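Local coordinates for putative mandelate racemase/muconate lactonizing enzyme (Bordetella bronchiseptica, PDB 3DDM), which is of unknown function but belongs to the mandelate racemase/muconate lactonizing enzyme family, whose members join an alpha+beta N-terminal domain to a TIM-type barrel, at residues L42-D47 with V52-V57; T82-A85 with A90-F93. The protein carries 1 engineered substitution. All coordinates share one frame; numbering follows the deposited sequence.

Interaction 1 of 2, residues L42-D47 with V52-V57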
loop_
_atom_site.group_PDB
_atom_site.type_symbol
_atom_site.label_atom_id
_atom_site.label_comp_id
_atom_site.label_asym_id
_atom_site.label_seq_id
_atom_site.Cartn_x
_atom_site.Cartn_y
_atom_site.Cartn_z
ATOM N N LEU A 42 18.285 -0.785 -6.299
ATOM C CA LEU A 42 19.281 -1.698 -5.754
ATOM C C LEU A 42 19.652 -1.211 -4.359
ATOM O O LEU A 42 19.754 -0.006 -4.114
ATOM C CB LEU A 42 20.520 -1.736 -6.658
ATOM C CG LEU A 42 20.291 -2.093 -8.140
ATOM C CD1 LEU A 42 21.633 -2.131 -8.876
ATOM C CD2 LEU A 42 19.581 -3.437 -8.260
ATOM N N VAL A 43 19.827 -2.139 -3.431
ATOM C CA VAL A 43 20.191 -1.753 -2.073
ATOM C C VAL A 43 21.484 -2.419 -1.658
ATOM O O VAL A 43 21.755 -3.566 -2.037
ATOM C CB VAL A 43 19.079 -2.111 -1.062
ATOM C CG1 VAL A 43 17.905 -1.160 -1.236
ATOM C CG2 VAL A 43 18.623 -3.545 -1.276
ATOM N N GLU A 44 22.297 -1.679 -0.909
ATOM C CA GLU A 44 23.565 -2.204 -0.426
ATOM C C GLU A 44 23.662 -1.983 1.064
ATOM O O GLU A 44 23.562 -0.860 1.535
ATOM C CB GLU A 44 24.748 -1.523 -1.120
ATOM C CG GLU A 44 24.837 -0.022 -0.910
ATOM C CD GLU A 44 26.153 0.563 -1.412
ATOM O OE1 GLU A 44 27.225 0.047 -1.035
ATOM O OE2 GLU A 44 26.119 1.547 -2.175
ATOM N N VAL A 45 23.827 -3.067 1.808
ATOM C CA VAL A 45 23.963 -2.971 3.250
ATOM C C VAL A 45 25.418 -3.179 3.637
ATOM O O VAL A 45 25.994 -4.227 3.346
ATOM C CB VAL A 45 23.136 -4.036 3.973
ATOM C CG1 VAL A 45 23.406 -3.946 5.477
ATOM C CG2 VAL A 45 21.654 -3.842 3.668
ATOM N N GLU A 46 26.018 -2.182 4.280
ATOM C CA GLU A 46 27.401 -2.302 4.709
ATOM C C GLU A 46 27.487 -2.772 6.155
ATOM O O GLU A 46 26.826 -2.242 7.049
ATOM C CB GLU A 46 28.154 -0.983 4.578
ATOM C CG GLU A 46 29.655 -1.178 4.730
ATOM C CD GLU A 46 30.420 0.122 4.750
ATOM O OE1 GLU A 46 30.166 0.970 3.867
ATOM O OE2 GLU A 46 31.284 0.293 5.642
ATOM N N ASP A 47 28.328 -3.775 6.356
ATOM C CA ASP A 47 28.576 -4.401 7.644
ATOM C C ASP A 47 29.374 -3.481 8.564
ATOM O O ASP A 47 29.916 -2.461 8.132
ATOM C CB ASP A 47 29.375 -5.678 7.395
ATOM C CG ASP A 47 29.287 -6.655 8.523
ATOM O OD1 ASP A 47 29.858 -7.759 8.373
ATOM O OD2 ASP A 47 28.653 -6.328 9.549
ATOM N N VAL A 52 30.160 -5.793 2.453
ATOM C CA VAL A 52 28.999 -5.297 1.728
ATOM C C VAL A 52 28.105 -6.375 1.117
ATOM O O VAL A 52 28.582 -7.399 0.628
ATOM C CB VAL A 52 29.457 -4.328 0.631
ATOM C CG1 VAL A 52 28.280 -3.943 -0.259
ATOM C CG2 VAL A 52 30.088 -3.093 1.282
ATOM N N GLY A 53 26.799 -6.132 1.159
ATOM C CA GLY A 53 25.846 -7.075 0.597
ATOM C C GLY A 53 24.876 -6.351 -0.312
ATOM O O GLY A 53 24.475 -5.231 -0.015
ATOM N N TRP A 54 24.490 -6.978 -1.418
ATOM C CA TRP A 54 23.568 -6.337 -2.354
ATOM C C TRP A 54 22.208 -7.005 -2.502
ATOM O O TRP A 54 22.078 -8.223 -2.394
ATOM C CB TRP A 54 24.204 -6.235 -3.739
ATOM C CG TRP A 54 25.401 -5.351 -3.793
ATOM C CD1 TRP A 54 26.702 -5.715 -3.597
ATOM C CD2 TRP A 54 25.409 -3.944 -4.057
ATOM N NE1 TRP A 54 27.524 -4.618 -3.730
ATOM C CE2 TRP A 54 26.756 -3.518 -4.010
ATOM C CE3 TRP A 54 24.407 -3.000 -4.333
ATOM C CZ2 TRP A 54 27.127 -2.194 -4.225
ATOM C CZ3 TRP A 54 24.778 -1.675 -4.550
ATOM C CH2 TRP A 54 26.129 -1.288 -4.493
ATOM N N GLY A 55 21.197 -6.186 -2.770
ATOM C CA GLY A 55 19.853 -6.694 -2.961
ATOM C C GLY A 55 19.053 -5.826 -3.921
ATOM O O GLY A 55 19.533 -4.787 -4.389
ATOM N N GLU A 56 17.829 -6.253 -4.215
ATOM C CA GLU A 56 16.949 -5.510 -5.112
ATOM C C GLU A 56 15.553 -5.412 -4.505
ATOM O O GLU A 56 15.075 -6.347 -3.872
ATOM C CB GLU A 56 16.860 -6.197 -6.485
ATOM C CG GLU A 56 16.205 -5.315 -7.542
ATOM C CD GLU A 56 16.334 -5.849 -8.971
ATOM O OE1 GLU A 56 17.417 -6.356 -9.338
ATOM O OE2 GLU A 56 15.349 -5.737 -9.737
ATOM N N VAL A 57 14.904 -4.270 -4.676
ATOM C CA VAL A 57 13.557 -4.105 -4.159
ATOM C C VAL A 57 12.610 -4.032 -5.345
ATOM O O VAL A 57 12.733 -3.144 -6.185
ATOM C CB VAL A 57 13.404 -2.816 -3.327
ATOM C CG1 VAL A 57 11.959 -2.671 -2.870
ATOM C CG2 VAL A 57 14.336 -2.852 -2.131
#

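Interaction 2 of 2, residues T82-A85 with A90-F93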
loop_
_atom_site.group_PDB
_atom_site.type_symbol
_atom_site.label_atom_id
_atom_site.label_comp_id
_atom_site.label_asym_id
_atom_site.label_seq_id
_atom_site.Cartn_x
_atom_site.Cartn_y
_atom_site.Cartn_z
ATOM N N THR A 82 20.186 -0.286 11.472
ATOM C CA THR A 82 21.470 0.138 12.028
ATOM C C THR A 82 21.478 0.567 13.502
ATOM O O THR A 82 22.311 1.372 13.904
ATOM C CB THR A 82 22.076 1.291 11.193
ATOM O OG1 THR A 82 21.272 2.471 11.333
ATOM C CG2 THR A 82 22.147 0.903 9.732
ATOM N N ALA A 83 20.580 0.030 14.318
ATOM C CA ALA A 83 20.540 0.414 15.726
ATOM C C ALA A 83 20.819 -0.760 16.666
ATOM O O ALA A 83 20.910 -0.591 17.887
ATOM C CB ALA A 83 19.192 1.036 16.054
ATOM N N ARG A 84 20.959 -1.948 16.094
ATOM C CA ARG A 84 21.233 -3.136 16.887
ATOM C C ARG A 84 21.898 -4.193 16.024
ATOM O O ARG A 84 22.140 -3.976 14.832
ATOM C CB ARG A 84 19.936 -3.698 17.465
ATOM C CG ARG A 84 18.853 -3.901 16.436
ATOM C CD ARG A 84 17.739 -4.750 16.996
ATOM N NE ARG A 84 18.201 -6.105 17.263
ATOM C CZ ARG A 84 17.399 -7.118 17.567
ATOM N NH1 ARG A 84 16.088 -6.925 17.646
ATOM N NH2 ARG A 84 17.902 -8.328 17.767
ATOM N N ALA A 85 22.198 -5.333 16.635
ATOM C CA ALA A 85 22.821 -6.436 15.925
ATOM C C ALA A 85 21.773 -7.528 15.762
ATOM O O ALA A 85 20.710 -7.474 16.396
ATOM C CB ALA A 85 24.005 -6.953 16.707
ATOM N N ALA A 90 17.485 -13.757 9.103
ATOM C CA ALA A 90 16.122 -14.125 9.464
ATOM C C ALA A 90 15.627 -13.273 10.630
ATOM O O ALA A 90 14.487 -12.798 10.631
ATOM C CB ALA A 90 16.056 -15.592 9.829
ATOM N N GLN A 91 16.483 -13.076 11.623
ATOM C CA GLN A 91 16.117 -12.274 12.778
ATOM C C GLN A 91 15.900 -10.803 12.403
ATOM O O GLN A 91 14.981 -10.161 12.908
ATOM C CB GLN A 91 17.191 -12.396 13.853
ATOM C CG GLN A 91 16.921 -11.567 15.084
ATOM C CD GLN A 91 17.960 -11.773 16.170
ATOM O OE1 GLN A 91 18.010 -12.828 16.798
ATOM N NE2 GLN A 91 18.803 -10.766 16.389
ATOM N N ALA A 92 16.739 -10.264 11.523
ATOM C CA ALA A 92 16.593 -8.872 11.094
ATOM C C ALA A 92 15.298 -8.749 10.295
ATOM O O ALA A 92 14.638 -7.716 10.308
ATOM C CB ALA A 92 17.786 -8.446 10.231
ATOM N N PHE A 93 14.937 -9.813 9.591
ATOM C CA PHE A 93 13.720 -9.795 8.810
ATOM C C PHE A 93 12.516 -9.704 9.745
ATOM O O PHE A 93 11.647 -8.843 9.580
ATOM C CB PHE A 93 13.623 -11.057 7.967
ATOM C CG PHE A 93 12.336 -11.175 7.218
ATOM C CD1 PHE A 93 11.975 -10.209 6.272
ATOM C CD2 PHE A 93 11.468 -12.239 7.461
ATOM C CE1 PHE A 93 10.760 -10.302 5.581
ATOM C CE2 PHE A 93 10.251 -12.342 6.774
ATOM C CZ PHE A 93 9.897 -11.370 5.835
#

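Interaction 1 of 2, residues L42-D47 with V52-V57
V43 pairs with G55 and V45 with G53 in a beta hairpin whose second strand lies at one edge of the three-stranded antiparallel sheet in the N-terminal domain, as counted within this chain. Four backbone hydrogen bonds join the strands. V43 N reaches G55 O at 2.8 Å and lies well above that carbonyl's plane, whereas G55 N approaches V43 O within the plane. V45 and G53 repeat the exchange, with V45 N 2.9 Å from G53 O. CA-H...O contacts supplement the hydrogen bonds, among them E44 CA to G53 O at 3.2 Å.

The side chains of L42, E44, E46, V52, W54 and E56 share one face. Here E44 runs alongside W54 with its CB over the six-membered ring, 3.5 Å from the centroid, a CH-pi contact. With chi1 at 61°, CG of E44 sits between backbone N and carbonyl carbon, and the chain follows the indole outward, so that the carboxylate and ring planes are 28° apart. Helix 374-380 meets this pair through L374.

Apolar contacts are more modest. CG of E46 touches V52 CG2 at 4.0 Å, while on the other face V43 CG1 meets V57 CG2. V45, also on that face, packs against L120, A123 and L124 of helix 110-131.

The carboxylates look beyond the hairpin. E46 makes a salt bridge to R14 on the neighbouring strand. E56, with L42 CD2 3.8 Å from its OE1, accepts hydrogen bonds from the backbone amides of A312 and G315. These bonds form a polar link from the hairpin to the barrel domain. The two amides would probably also stabilise a negative charge on this buried acid.

Interaction 2 of 2, residues T82-A85 with A90-F93
Q91 meets R84 at the surface, within a helix-loop-helix connection of the N-terminal domain: helix 65-81 ends just before T82, the chain turns through A83, R84 and A85, and helix 89-98 then begins. In the first turn of that second helix the backbone N of Q91 is hydrogen-bonded to OD1 of D88, a residue of the connecting loop. The Q91 side chain runs out extended, CG anti to the backbone N (chi1 178°), and this carries the amide toward the loop. Its CD comes to 3.8 Å from NH2 of R84. The two side chains cross obliquely, with the amide and guanidinium planes turned 47° from each other, so the groups do not stack. F86 packs against the same glutamine from the loop.

A92 follows on the inward side of the helix. Although its CA is the nearest to that of A85, the separation is 8.2 Å, and its side chain packs instead on F86 and on L124 of helix 110-131. F93 continues this inner surface, its ring touching I117 and D121 of the same long helix.

On the loop side, R84 is tied to its own neighbour. A bend at chi3 (-66°) turns its guanidinium back toward the following residue, which it grips side-on: NE and NH2 of R84 both donate hydrogen bonds to A85 O, at 3.0 and 3.2 Å.

Overall arrangement
Both contacts lie in the N-terminal domain and follow one another in series, without nesting or crossing. From the N terminus, the chain first passes through strand 14-23 and strand 37-46; interaction 1 then closes the short turn to strand 52-56. After helix 65-81, interaction 2 closes the next short loop, at the start of helix 89-98. Their centres are 14 Å apart and their nearest atoms about 6 Å, so they do not touch directly. Helix 110-131 connects them: L124 packs against V45 of the hairpin and against A92 of the later helix. Interaction 1 is buried and reaches the barrel through E56, whereas interaction 2 sits at the surface.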